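PDB 5Z0Q: aminotransferase, class I and II from Erwinia tasmaniensis, which belongs to the class I and II aminotransferase family and binds pyridoxal-5'-phosphate. Local coordinates for residues Y299-R304 against F367-R371; V76-M81 against W286-Q290; C208-L212 against L293-L297. All blocks are in the same frame, centred on the assembly; numbering follows the deposited sequence.

How the contacts relate
Segment 76-81 comes first in the chain and waits 204 residues for its partner, 286-290. Contact 2 therefore closes a loop that holds all strands of the larger sheet. Segment 208-212 lies inside that loop, but its partner 293-297 lies beyond it, so contacts 2 and 3 cross. They meet at Asp209 of contact 3, which binds Arg80 and Trp286 of contact 2. Contact 1 opens after both have closed, a further loop in series carrying most of the smaller sheet. It shares helix 290-313 with contact 3, and the two touch. This helix thus runs from the larger-sheet region to the C-terminal part, with helix 276-288 just before it.

Contact 1: residues Y299-R304 against F367-R371; sequences YLRANR and FGCPR
Tyr299 and Asn303 of helix 290-313 hold the loop that leads from strand 362-364 of the smaller sheet into helix 371-385. Tyr299 OH accepts the backbone N-H of Arg371, with N to OH 2.5 Å. Pro370 CA and Cys369 O sit at the edge of the same ring. Pro370 is the N-cap residue of helix 371-385. The hydroxyl therefore serves a first-turn N-H, a group with no carbonyl partner within its own helix. The side chain of Arg371 bends at its third torsion and comes over one face of the Tyr299 ring, the two planes 43° apart. Its CZ is 4.4 Å from the ring centroid, an off-centre cation-pi contact. Asn303 reaches the loop backbone through ND2. It makes two weak bonds, to Cys369 O at 2.9 Å and to Phe367 O at 3.4 Å; the longer one is nearly straight, at 177°. The Phe367 ring turns one face to the helix backbone. Arg304 CA lies 4.1 Å from its centroid, a CH-pi contact. Leu300 CD2 packs on Gly368 CA at 3.8 Å, where Gly368 centres an inverse gamma turn.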
ATOM      1  N   TYR A 299      11.516   7.292  28.822  1.00 22.43           N
ATOM      2  CA  TYR A 299      10.339   6.639  29.384  1.00 24.19           C
ATOM      3  C   TYR A 299      10.382   5.133  29.152  1.00 29.35           C
ATOM      4  O   TYR A 299      10.016   4.353  30.038  1.00 27.47           O
ATOM      5  CB  TYR A 299       9.074   7.242  28.779  1.00 28.40           C
ATOM      6  CG  TYR A 299       7.805   6.927  29.540  1.00 32.10           C
ATOM      7  CD1 TYR A 299       7.392   7.726  30.597  1.00 28.81           C
ATOM      8  CD2 TYR A 299       7.016   5.837  29.195  1.00 28.96           C
ATOM      9  CE1 TYR A 299       6.232   7.448  31.293  1.00 27.91           C
ATOM     10  CE2 TYR A 299       5.854   5.550  29.887  1.00 30.99           C
ATOM     11  CZ  TYR A 299       5.467   6.360  30.934  1.00 33.76           C
ATOM     12  OH  TYR A 299       4.312   6.083  31.629  1.00 34.16           O
ATOM     13  N   LEU A 300      10.833   4.708  27.969  1.00 33.66           N
ATOM     14  CA  LEU A 300      10.892   3.281  27.672  1.00 23.17           C
ATOM     15  C   LEU A 300      12.012   2.590  28.438  1.00 25.15           C
ATOM     16  O   LEU A 300      11.872   1.419  28.807  1.00 31.78           O
ATOM     17  CB  LEU A 300      11.061   3.058  26.169  1.00 24.14           C
ATOM     18  CG  LEU A 300       9.819   3.313  25.312  1.00 26.36           C
ATOM     19  CD1 LEU A 300      10.106   3.039  23.845  1.00 19.21           C
ATOM     20  CD2 LEU A 300       8.649   2.472  25.798  1.00 16.68           C
ATOM     21  N   ARG A 301      13.125   3.285  28.688  1.00 27.67           N
ATOM     22  CA  ARG A 301      14.191   2.684  29.483  1.00 32.40           C
ATOM     23  C   ARG A 301      13.743   2.467  30.922  1.00 32.80           C
ATOM     24  O   ARG A 301      14.057   1.434  31.526  1.00 35.48           O
ATOM     25  CB  ARG A 301      15.451   3.549  29.437  1.00 27.57           C
ATOM     26  CG  ARG A 301      16.534   3.085  30.404  1.00 28.50           C
ATOM     27  CD  ARG A 301      17.850   3.824  30.213  1.00 46.24           C
ATOM     28  NE  ARG A 301      17.668   5.267  30.077  1.00 47.63           N
ATOM     29  CZ  ARG A 301      17.959   5.952  28.975  1.00 56.40           C
ATOM     30  NH1 ARG A 301      18.458   5.327  27.916  1.00 45.33           N
ATOM     31  NH2 ARG A 301      17.762   7.264  28.935  1.00 48.78           N
ATOM     32  N   ALA A 302      13.002   3.424  31.485  1.00 27.94           N
ATOM     33  CA  ALA A 302      12.465   3.242  32.829  1.00 32.12           C
ATOM     34  C   ALA A 302      11.467   2.092  32.869  1.00 27.18           C
ATOM     35  O   ALA A 302      11.451   1.307  33.824  1.00 27.07           O
ATOM     36  CB  ALA A 302      11.819   4.538  33.317  1.00 32.42           C
ATOM     37  N   ASN A 303      10.627   1.975  31.836  1.00 26.89           N
ATOM     38  CA  ASN A 303       9.717   0.838  31.747  1.00 25.82           C
ATOM     39  C   ASN A 303      10.482  -0.463  31.543  1.00 28.41           C
ATOM     40  O   ASN A 303      10.111  -1.503  32.100  1.00 29.33           O
ATOM     41  CB  ASN A 303       8.714   1.051  30.613  1.00 27.81           C
ATOM     42  CG  ASN A 303       7.602   2.012  30.985  1.00 27.16           C
ATOM     43  OD1 ASN A 303       7.705   2.754  31.962  1.00 35.05           O
ATOM     44  ND2 ASN A 303       6.528   2.004  30.204  1.00 26.16           N
ATOM     45  N   ARG A 304      11.555  -0.423  30.750  1.00 29.43           N
ATOM     46  CA  ARG A 304      12.338  -1.626  30.492  1.00 31.77           C
ATOM     47  C   ARG A 304      13.028  -2.117  31.759  1.00 35.13           C
ATOM     48  O   ARG A 304      13.016  -3.317  32.060  1.00 35.05           O
ATOM     49  CB  ARG A 304      13.367  -1.355  29.396  1.00 30.96           C
ATOM     50  CG  ARG A 304      14.245  -2.547  29.069  1.00 27.44           C
ATOM     51  CD  ARG A 304      15.535  -2.105  28.403  1.00 31.28           C
ATOM     52  NE  ARG A 304      16.394  -1.359  29.317  1.00 32.77           N
ATOM     53  CZ  ARG A 304      17.610  -0.916  29.009  1.00 24.40           C
ATOM     54  NH1 ARG A 304      18.116  -1.142  27.805  1.00 20.91           N
ATOM     55  NH2 ARG A 304      18.319  -0.248  29.907  1.00 27.98           N
ATOM     56  N   PHE A 367       6.192  -3.529  26.426  1.00 29.27           N
ATOM     57  CA  PHE A 367       6.141  -2.516  27.470  1.00 24.12           C
ATOM     58  C   PHE A 367       6.130  -1.101  26.901  1.00 24.20           C
ATOM     59  O   PHE A 367       6.496  -0.152  27.603  1.00 22.14           O
ATOM     60  CB  PHE A 367       7.297  -2.698  28.459  1.00 24.73           C
ATOM     61  CG  PHE A 367       8.665  -2.653  27.834  1.00 24.48           C
ATOM     62  CD1 PHE A 367       9.348  -1.454  27.710  1.00 26.91           C
ATOM     63  CD2 PHE A 367       9.282  -3.816  27.403  1.00 28.04           C
ATOM     64  CE1 PHE A 367      10.611  -1.413  27.147  1.00 24.37           C
ATOM     65  CE2 PHE A 367      10.547  -3.782  26.844  1.00 26.69           C
ATOM     66  CZ  PHE A 367      11.212  -2.580  26.715  1.00 25.61           C
ATOM     67  N   GLY A 368       5.718  -0.944  25.644  1.00 24.65           N
ATOM     68  CA  GLY A 368       5.508   0.369  25.069  1.00 23.59           C
ATOM     69  C   GLY A 368       4.134   0.903  25.416  1.00 25.06           C
ATOM     70  O   GLY A 368       3.214   0.870  24.593  1.00 24.70           O
ATOM     71  N   CYS A 369       3.987   1.396  26.641  1.00 24.88           N
ATOM     72  CA  CYS A 369       2.697   1.793  27.182  1.00 25.68           C
ATOM     73  C   CYS A 369       2.944   2.670  28.401  1.00 28.59           C
ATOM     74  O   CYS A 369       4.067   2.710  28.918  1.00 26.40           O
ATOM     75  CB  CYS A 369       1.855   0.562  27.557  1.00 25.88           C
ATOM     76  SG  CYS A 369       2.662  -0.547  28.727  1.00 31.72           S
ATOM     77  N   PRO A 370       1.929   3.400  28.872  1.00 29.52           N
ATOM     78  CA  PRO A 370       2.104   4.175  30.105  1.00 28.31           C
ATOM     79  C   PRO A 370       2.468   3.274  31.275  1.00 27.10           C
ATOM     80  O   PRO A 370       2.042   2.120  31.357  1.00 30.04           O
ATOM     81  CB  PRO A 370       0.737   4.842  30.308  1.00 30.06           C
ATOM     82  CG  PRO A 370      -0.209   4.074  29.440  1.00 38.38           C
ATOM     83  CD  PRO A 370       0.606   3.634  28.270  1.00 36.44           C
ATOM     84  N   ARG A 371       3.277   3.823  32.185  1.00 28.41           N
ATOM     85  CA  ARG A 371       3.828   3.026  33.277  1.00 29.69           C
ATOM     86  C   ARG A 371       2.738   2.462  34.179  1.00 30.97           C
ATOM     87  O   ARG A 371       2.916   1.391  34.772  1.00 31.24           O
ATOM     88  CB  ARG A 371       4.814   3.872  34.086  1.00 32.54           C
ATOM     89  CG  ARG A 371       5.587   3.100  35.139  1.00 33.29           C
ATOM     90  CD  ARG A 371       6.695   3.948  35.747  1.00 42.73           C
ATOM     91  NE  ARG A 371       7.677   4.362  34.748  1.00 47.82           N
ATOM     92  CZ  ARG A 371       7.847   5.617  34.341  1.00 46.34           C
ATOM     93  NH1 ARG A 371       7.105   6.589  34.857  1.00 50.49           N
ATOM     94  NH2 ARG A 371       8.763   5.903  33.426  1.00 38.21           N
TER

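Contact 2: residues V76-M81 against W286-Q290; sequences VAIERM and WREGQ
Arg80 and Trp286 cross at about a right angle as side chains, yet their flat groups lie almost parallel, 8° apart. The Arg80 chain is extended from CG to NE and runs over one face of the indole. Its CD stands 3.5 Å from the centroid of the five-membered ring, close to the ring normal, and makes a CH-pi contact. The guanidinium continues past the pyrrole side, with Trp286 CD1 over one of its faces. Arg80 NE and Trp286 NE1 are both donors and do not bond to each other. At the guanidinium edge, Gln290 OE1 accepts hydrogen bonds from both terminal nitrogens, Arg80 NH1 at 3.2 Å and NH2 at 3.1 Å. The amide is nearly coplanar with the guanidinium, and both donors approach in its carbonyl plane. Asp209 binds Arg80 NH2 in a salt bridge and Trp286 NE1 in a hydrogen bond, so one carboxylate ties the two. Gln290 NE2 turns to Asp294. The rest of the indole makes apolar contacts. Ala77 CB meets Trp286 CZ3 at 3.9 Å, and Met81 CE comes over the ring face near CH2. Val76 puts CG2 3.8 Å from Trp286 CB; CG2 is anti to the backbone N, which turns it to helix 276-288. Trp286 thus sits among Val76, Ala77, Arg80 and Met81, a single knob-into-hole contact between helix 71-83 and the end of helix 276-288.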
ATOM      1  N   VAL A  76      15.282  14.560   4.441  1.00 35.90           N
ATOM      2  CA  VAL A  76      15.468  14.377   5.878  1.00 30.61           C
ATOM      3  C   VAL A  76      16.010  12.986   6.181  1.00 32.86           C
ATOM      4  O   VAL A  76      16.710  12.791   7.183  1.00 33.26           O
ATOM      5  CB  VAL A  76      14.154  14.658   6.630  1.00 27.57           C
ATOM      6  CG1 VAL A  76      13.096  13.620   6.288  1.00 27.02           C
ATOM      7  CG2 VAL A  76      14.400  14.702   8.127  1.00 23.64           C
ATOM      8  N   ALA A  77      15.713  12.001   5.329  1.00 35.19           N
ATOM      9  CA  ALA A  77      16.265  10.666   5.535  1.00 32.71           C
ATOM     10  C   ALA A  77      17.768  10.650   5.292  1.00 34.22           C
ATOM     11  O   ALA A  77      18.515  10.004   6.036  1.00 35.75           O
ATOM     12  CB  ALA A  77      15.562   9.656   4.627  1.00 26.84           C
ATOM     13  N   ILE A  78      18.231  11.361   4.263  1.00 33.38           N
ATOM     14  CA  ILE A  78      19.662  11.416   3.977  1.00 37.29           C
ATOM     15  C   ILE A  78      20.402  12.135   5.099  1.00 36.09           C
ATOM     16  O   ILE A  78      21.453  11.677   5.565  1.00 37.13           O
ATOM     17  CB  ILE A  78      19.909  12.085   2.613  1.00 35.05           C
ATOM     18  CG1 ILE A  78      19.409  11.183   1.481  1.00 29.87           C
ATOM     19  CG2 ILE A  78      21.381  12.409   2.430  1.00 23.90           C
ATOM     20  CD1 ILE A  78      19.575  11.785   0.105  1.00 35.97           C
ATOM     21  N   GLU A  79      19.865  13.271   5.554  1.00 34.27           N
ATOM     22  CA  GLU A  79      20.491  13.997   6.654  1.00 35.95           C
ATOM     23  C   GLU A  79      20.515  13.167   7.930  1.00 33.63           C
ATOM     24  O   GLU A  79      21.458  13.273   8.722  1.00 38.80           O
ATOM     25  CB  GLU A  79      19.762  15.319   6.898  1.00 38.87           C
ATOM     26  CG  GLU A  79      20.005  16.378   5.834  1.00 53.92           C
ATOM     27  CD  GLU A  79      19.248  17.664   6.112  1.00 73.60           C
ATOM     28  OE1 GLU A  79      18.347  17.652   6.977  1.00 75.13           O
ATOM     29  OE2 GLU A  79      19.556  18.689   5.466  1.00 66.18           O
ATOM     30  N   ARG A  80      19.496  12.334   8.145  1.00 36.16           N
ATOM     31  CA  ARG A  80      19.446  11.534   9.363  1.00 36.59           C
ATOM     32  C   ARG A  80      20.468  10.404   9.328  1.00 38.46           C
ATOM     33  O   ARG A  80      21.123  10.124  10.339  1.00 36.09           O
ATOM     34  CB  ARG A  80      18.037  10.979   9.567  1.00 29.87           C
ATOM     35  CG  ARG A  80      17.844  10.259  10.890  1.00 37.21           C
ATOM     36  CD  ARG A  80      16.401   9.825  11.080  1.00 36.98           C
ATOM     37  NE  ARG A  80      16.175   9.281  12.415  1.00 36.87           N
ATOM     38  CZ  ARG A  80      15.911  10.021  13.487  1.00 36.24           C
ATOM     39  NH1 ARG A  80      15.838  11.342  13.384  1.00 37.20           N
ATOM     40  NH2 ARG A  80      15.722   9.441  14.664  1.00 31.14           N
ATOM     41  N   MET A  81      20.625   9.746   8.177  1.00 38.00           N
ATOM     42  CA  MET A  81      21.556   8.626   8.092  1.00 36.87           C
ATOM     43  C   MET A  81      23.006   9.086   8.168  1.00 36.92           C
ATOM     44  O   MET A  81      23.880   8.310   8.570  1.00 37.56           O
ATOM     45  CB  MET A  81      21.319   7.836   6.805  1.00 39.84           C
ATOM     46  CG  MET A  81      19.914   7.281   6.692  1.00 47.78           C
ATOM     47  SD  MET A  81      19.361   6.547   8.242  1.00 68.19           S
ATOM     48  CE  MET A  81      17.616   6.958   8.210  1.00 43.38           C
ATOM     49  N   TRP A 286      10.679  12.539  11.180  1.00 28.38           N
ATOM     50  CA  TRP A 286      12.132  12.622  11.137  1.00 29.50           C
ATOM     51  C   TRP A 286      12.656  14.047  11.035  1.00 29.93           C
ATOM     52  O   TRP A 286      13.848  14.267  11.279  1.00 35.05           O
ATOM     53  CB  TRP A 286      12.672  11.796   9.963  1.00 28.14           C
ATOM     54  CG  TRP A 286      12.849  10.345  10.287  1.00 27.15           C
ATOM     55  CD1 TRP A 286      12.847   9.777  11.528  1.00 29.80           C
ATOM     56  CD2 TRP A 286      13.052   9.276   9.356  1.00 33.41           C
ATOM     57  NE1 TRP A 286      13.039   8.420  11.428  1.00 30.83           N
ATOM     58  CE2 TRP A 286      13.166   8.086  10.104  1.00 28.40           C
ATOM     59  CE3 TRP A 286      13.148   9.207   7.962  1.00 31.36           C
ATOM     60  CZ2 TRP A 286      13.372   6.844   9.506  1.00 23.40           C
ATOM     61  CZ3 TRP A 286      13.353   7.972   7.371  1.00 27.74           C
ATOM     62  CH2 TRP A 286      13.464   6.808   8.143  1.00 26.83           C
ATOM     63  N   ARG A 287      11.810  15.017  10.684  1.00 33.06           N
ATOM     64  CA  ARG A 287      12.281  16.391  10.554  1.00 36.67           C
ATOM     65  C   ARG A 287      12.268  17.140  11.881  1.00 30.23           C
ATOM     66  O   ARG A 287      13.234  17.842  12.202  1.00 27.75           O
ATOM     67  CB  ARG A 287      11.439  17.155   9.525  1.00 33.05           C
ATOM     68  CG  ARG A 287      12.140  18.382   8.958  1.00 39.43           C
ATOM     69  CD  ARG A 287      11.176  19.350   8.281  1.00 47.39           C
ATOM     70  NE  ARG A 287      10.463  18.752   7.156  1.00 54.21           N
ATOM     71  CZ  ARG A 287       9.166  18.459   7.165  1.00 55.06           C
ATOM     72  NH1 ARG A 287       8.434  18.712   8.243  1.00 48.90           N
ATOM     73  NH2 ARG A 287       8.597  17.919   6.095  1.00 52.10           N
ATOM     74  N   GLU A 288      11.193  17.008  12.664  1.00 27.54           N
ATOM     75  CA  GLU A 288      11.070  17.778  13.895  1.00 34.25           C
ATOM     76  C   GLU A 288      10.538  16.963  15.070  1.00 29.47           C
ATOM     77  O   GLU A 288      10.165  17.553  16.091  1.00 30.33           O
ATOM     78  CB  GLU A 288      10.170  19.000  13.666  1.00 45.37           C
ATOM     79  CG  GLU A 288      10.771  20.040  12.731  1.00 49.46           C
ATOM     80  CD  GLU A 288       9.743  21.020  12.207  1.00 62.76           C
ATOM     81  OE1 GLU A 288      10.140  21.991  11.527  1.00 65.65           O
ATOM     82  OE2 GLU A 288       8.538  20.816  12.470  1.00 59.18           O
ATOM     83  N   GLY A 289      10.490  15.638  14.966  1.00 26.93           N
ATOM     84  CA  GLY A 289      10.023  14.809  16.053  1.00 24.82           C
ATOM     85  C   GLY A 289      11.095  14.282  16.975  1.00 26.16           C
ATOM     86  O   GLY A 289      10.790  13.501  17.881  1.00 25.82           O
ATOM     87  N   GLN A 290      12.347  14.692  16.776  1.00 30.45           N
ATOM     88  CA  GLN A 290      13.437  14.151  17.584  1.00 27.01           C
ATOM     89  C   GLN A 290      13.297  14.442  19.077  1.00 31.29           C
ATOM     90  O   GLN A 290      13.558  13.524  19.875  1.00 30.67           O
ATOM     91  CB  GLN A 290      14.780  14.666  17.052  1.00 26.71           C
ATOM     92  CG  GLN A 290      15.975  13.998  17.696  1.00 30.58           C
ATOM     93  CD  GLN A 290      15.916  12.489  17.583  1.00 33.52           C
ATOM     94  OE1 GLN A 290      15.702  11.943  16.501  1.00 30.57           O
ATOM     95  NE2 GLN A 290      16.099  11.805  18.706  1.00 30.46           N
TER

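Contact 3: residues C208-L212 against L293-L297; sequences CDLVL and LDAQL
The carboxylate of Asp209 is the flat group here, and Leu293 meets it at its base, with no polar bond between them. Leu293 CD2 is 3.7 Å from Asp209 CB. The same Leu293 CD2 is 4.2 Å from Asp209 CG, the carboxylate carbon. The two side chains cross at about a right angle. Both carboxylate oxygens are engaged by other residues. OD2 bonds to the hydroxyl of Ser241, which directly follows Lys240 of the pyridoxal-5'-phosphate pocket, and OD1 is hydrogen-bonded too. Leu293 therefore covers the aliphatic part of an aspartate whose polar end is already taken. Segment 208-212 belongs to the loop after strand 200-204 of the larger sheet. Asp204, Ile206 and His207, just before it, line the same pocket, so the loop that follows these pocket residues packs against helix 290-313. Leu293 and Leu297 lie one turn apart on that helix, and Leu210 reaches both. Its CD2 is 3.9 Å from Leu293 CD1 and 3.7 Å from Leu297 CD2. Leu297 has the largest share of the contact. Its CG is anti to the carbonyl carbon (chi1 -61°), and its two methyls spread across the loop. CD2 also meets Leu212 CD2 at 3.8 Å, while CD1 faces Val211 O at 4.1 Å. Leu212 CD2 touches the backbone too, 3.8 Å from Leu297 O. Leu210 also packs on Phe326 and Leu212 on Ser325.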
ATOM      1  N   CYS A 208      16.118   1.109  14.532  1.00 25.50           N
ATOM      2  CA  CYS A 208      17.400   1.789  14.680  1.00 29.58           C
ATOM      3  C   CYS A 208      17.301   3.061  15.514  1.00 23.67           C
ATOM      4  O   CYS A 208      18.313   3.500  16.070  1.00 25.96           O
ATOM      5  CB  CYS A 208      17.986   2.112  13.303  1.00 24.93           C
ATOM      6  SG  CYS A 208      16.996   3.255  12.316  1.00 45.34           S
ATOM      7  N   ASP A 209      16.116   3.658  15.619  1.00 27.98           N
ATOM      8  CA  ASP A 209      15.944   4.867  16.414  1.00 30.34           C
ATOM      9  C   ASP A 209      15.701   4.586  17.891  1.00 29.86           C
ATOM     10  O   ASP A 209      15.690   5.531  18.688  1.00 29.90           O
ATOM     11  CB  ASP A 209      14.778   5.703  15.871  1.00 25.93           C
ATOM     12  CG  ASP A 209      15.058   6.280  14.497  1.00 35.34           C
ATOM     13  OD1 ASP A 209      16.240   6.531  14.185  1.00 35.10           O
ATOM     14  OD2 ASP A 209      14.092   6.487  13.731  1.00 37.96           O
ATOM     15  N   LEU A 210      15.512   3.324  18.276  1.00 23.61           N
ATOM     16  CA  LEU A 210      15.142   2.967  19.641  1.00 28.67           C
ATOM     17  C   LEU A 210      16.297   2.332  20.413  1.00 28.22           C
ATOM     18  O   LEU A 210      16.082   1.455  21.252  1.00 31.37           O
ATOM     19  CB  LEU A 210      13.930   2.035  19.633  1.00 29.40           C
ATOM     20  CG  LEU A 210      12.645   2.629  19.054  1.00 27.27           C
ATOM     21  CD1 LEU A 210      11.520   1.607  19.071  1.00 21.99           C
ATOM     22  CD2 LEU A 210      12.247   3.884  19.820  1.00 23.91           C
ATOM     23  N   VAL A 211      17.524   2.770  20.148  1.00 25.22           N
ATOM     24  CA  VAL A 211      18.687   2.268  20.873  1.00 26.13           C
ATOM     25  C   VAL A 211      18.739   2.942  22.239  1.00 30.40           C
ATOM     26  O   VAL A 211      18.774   4.173  22.335  1.00 33.28           O
ATOM     27  CB  VAL A 211      19.980   2.515  20.084  1.00 23.70           C
ATOM     28  CG1 VAL A 211      21.185   2.031  20.875  1.00 24.47           C
ATOM     29  CG2 VAL A 211      19.910   1.826  18.729  1.00 20.54           C
ATOM     30  N   LEU A 212      18.744   2.134  23.300  1.00 27.18           N
ATOM     31  CA  LEU A 212      18.755   2.652  24.662  1.00 28.38           C
ATOM     32  C   LEU A 212      20.121   2.589  25.327  1.00 32.26           C
ATOM     33  O   LEU A 212      20.362   3.342  26.277  1.00 37.33           O
ATOM     34  CB  LEU A 212      17.759   1.881  25.537  1.00 28.87           C
ATOM     35  CG  LEU A 212      16.320   1.722  25.051  1.00 34.87           C
ATOM     36  CD1 LEU A 212      15.530   0.911  26.065  1.00 29.67           C
ATOM     37  CD2 LEU A 212      15.669   3.075  24.813  1.00 31.45           C
ATOM     38  N   LEU A 293      11.045  11.853  20.357  1.00 25.13           N
ATOM     39  CA  LEU A 293      11.693  10.547  20.407  1.00 25.24           C
ATOM     40  C   LEU A 293      12.690  10.460  21.555  1.00 32.42           C
ATOM     41  O   LEU A 293      12.853   9.388  22.149  1.00 32.26           O
ATOM     42  CB  LEU A 293      12.383  10.255  19.075  1.00 28.75           C
ATOM     43  CG  LEU A 293      13.115   8.918  18.936  1.00 28.06           C
ATOM     44  CD1 LEU A 293      12.163   7.752  19.159  1.00 24.75           C
ATOM     45  CD2 LEU A 293      13.782   8.817  17.573  1.00 23.93           C
ATOM     46  N   ASP A 294      13.360  11.567  21.883  1.00 33.29           N
ATOM     47  CA  ASP A 294      14.278  11.565  23.018  1.00 28.19           C
ATOM     48  C   ASP A 294      13.539  11.298  24.322  1.00 28.72           C
ATOM     49  O   ASP A 294      14.028  10.557  25.181  1.00 29.55           O
ATOM     50  CB  ASP A 294      15.031  12.896  23.094  1.00 27.69           C
ATOM     51  CG  ASP A 294      16.092  13.030  22.018  1.00 38.64           C
ATOM     52  OD1 ASP A 294      16.680  12.000  21.627  1.00 41.42           O
ATOM     53  OD2 ASP A 294      16.342  14.170  21.566  1.00 36.99           O
ATOM     54  N   ALA A 295      12.352  11.890  24.485  1.00 28.63           N
ATOM     55  CA  ALA A 295      11.593  11.698  25.714  1.00 25.04           C
ATOM     56  C   ALA A 295      10.985  10.304  25.792  1.00 28.91           C
ATOM     57  O   ALA A 295      10.761   9.789  26.894  1.00 31.65           O
ATOM     58  CB  ALA A 295      10.500  12.760  25.829  1.00 23.80           C
ATOM     59  N   GLN A 296      10.708   9.680  24.645  1.00 28.13           N
ATOM     60  CA  GLN A 296      10.178   8.322  24.663  1.00 23.86           C
ATOM     61  C   GLN A 296      11.241   7.314  25.079  1.00 29.62           C
ATOM     62  O   GLN A 296      10.923   6.319  25.741  1.00 27.41           O
ATOM     63  CB  GLN A 296       9.609   7.954  23.293  1.00 24.96           C
ATOM     64  CG  GLN A 296       8.888   6.611  23.258  1.00 22.77           C
ATOM     65  CD  GLN A 296       8.547   6.163  21.848  1.00 22.54           C
ATOM     66  OE1 GLN A 296       9.191   6.570  20.881  1.00 27.76           O
ATOM     67  NE2 GLN A 296       7.528   5.321  21.726  1.00 30.58           N
ATOM     68  N   LEU A 297      12.502   7.552  24.706  1.00 29.55           N
ATOM     69  CA  LEU A 297      13.572   6.630  25.073  1.00 27.56           C
ATOM     70  C   LEU A 297      13.774   6.590  26.582  1.00 31.29           C
ATOM     71  O   LEU A 297      13.933   5.511  27.164  1.00 33.16           O
ATOM     72  CB  LEU A 297      14.870   7.021  24.368  1.00 26.52           C
ATOM     73  CG  LEU A 297      14.852   7.008  22.838  1.00 27.87           C
ATOM     74  CD1 LEU A 297      16.225   7.347  22.280  1.00 31.30           C
ATOM     75  CD2 LEU A 297      14.369   5.664  22.315  1.00 29.93           C
TER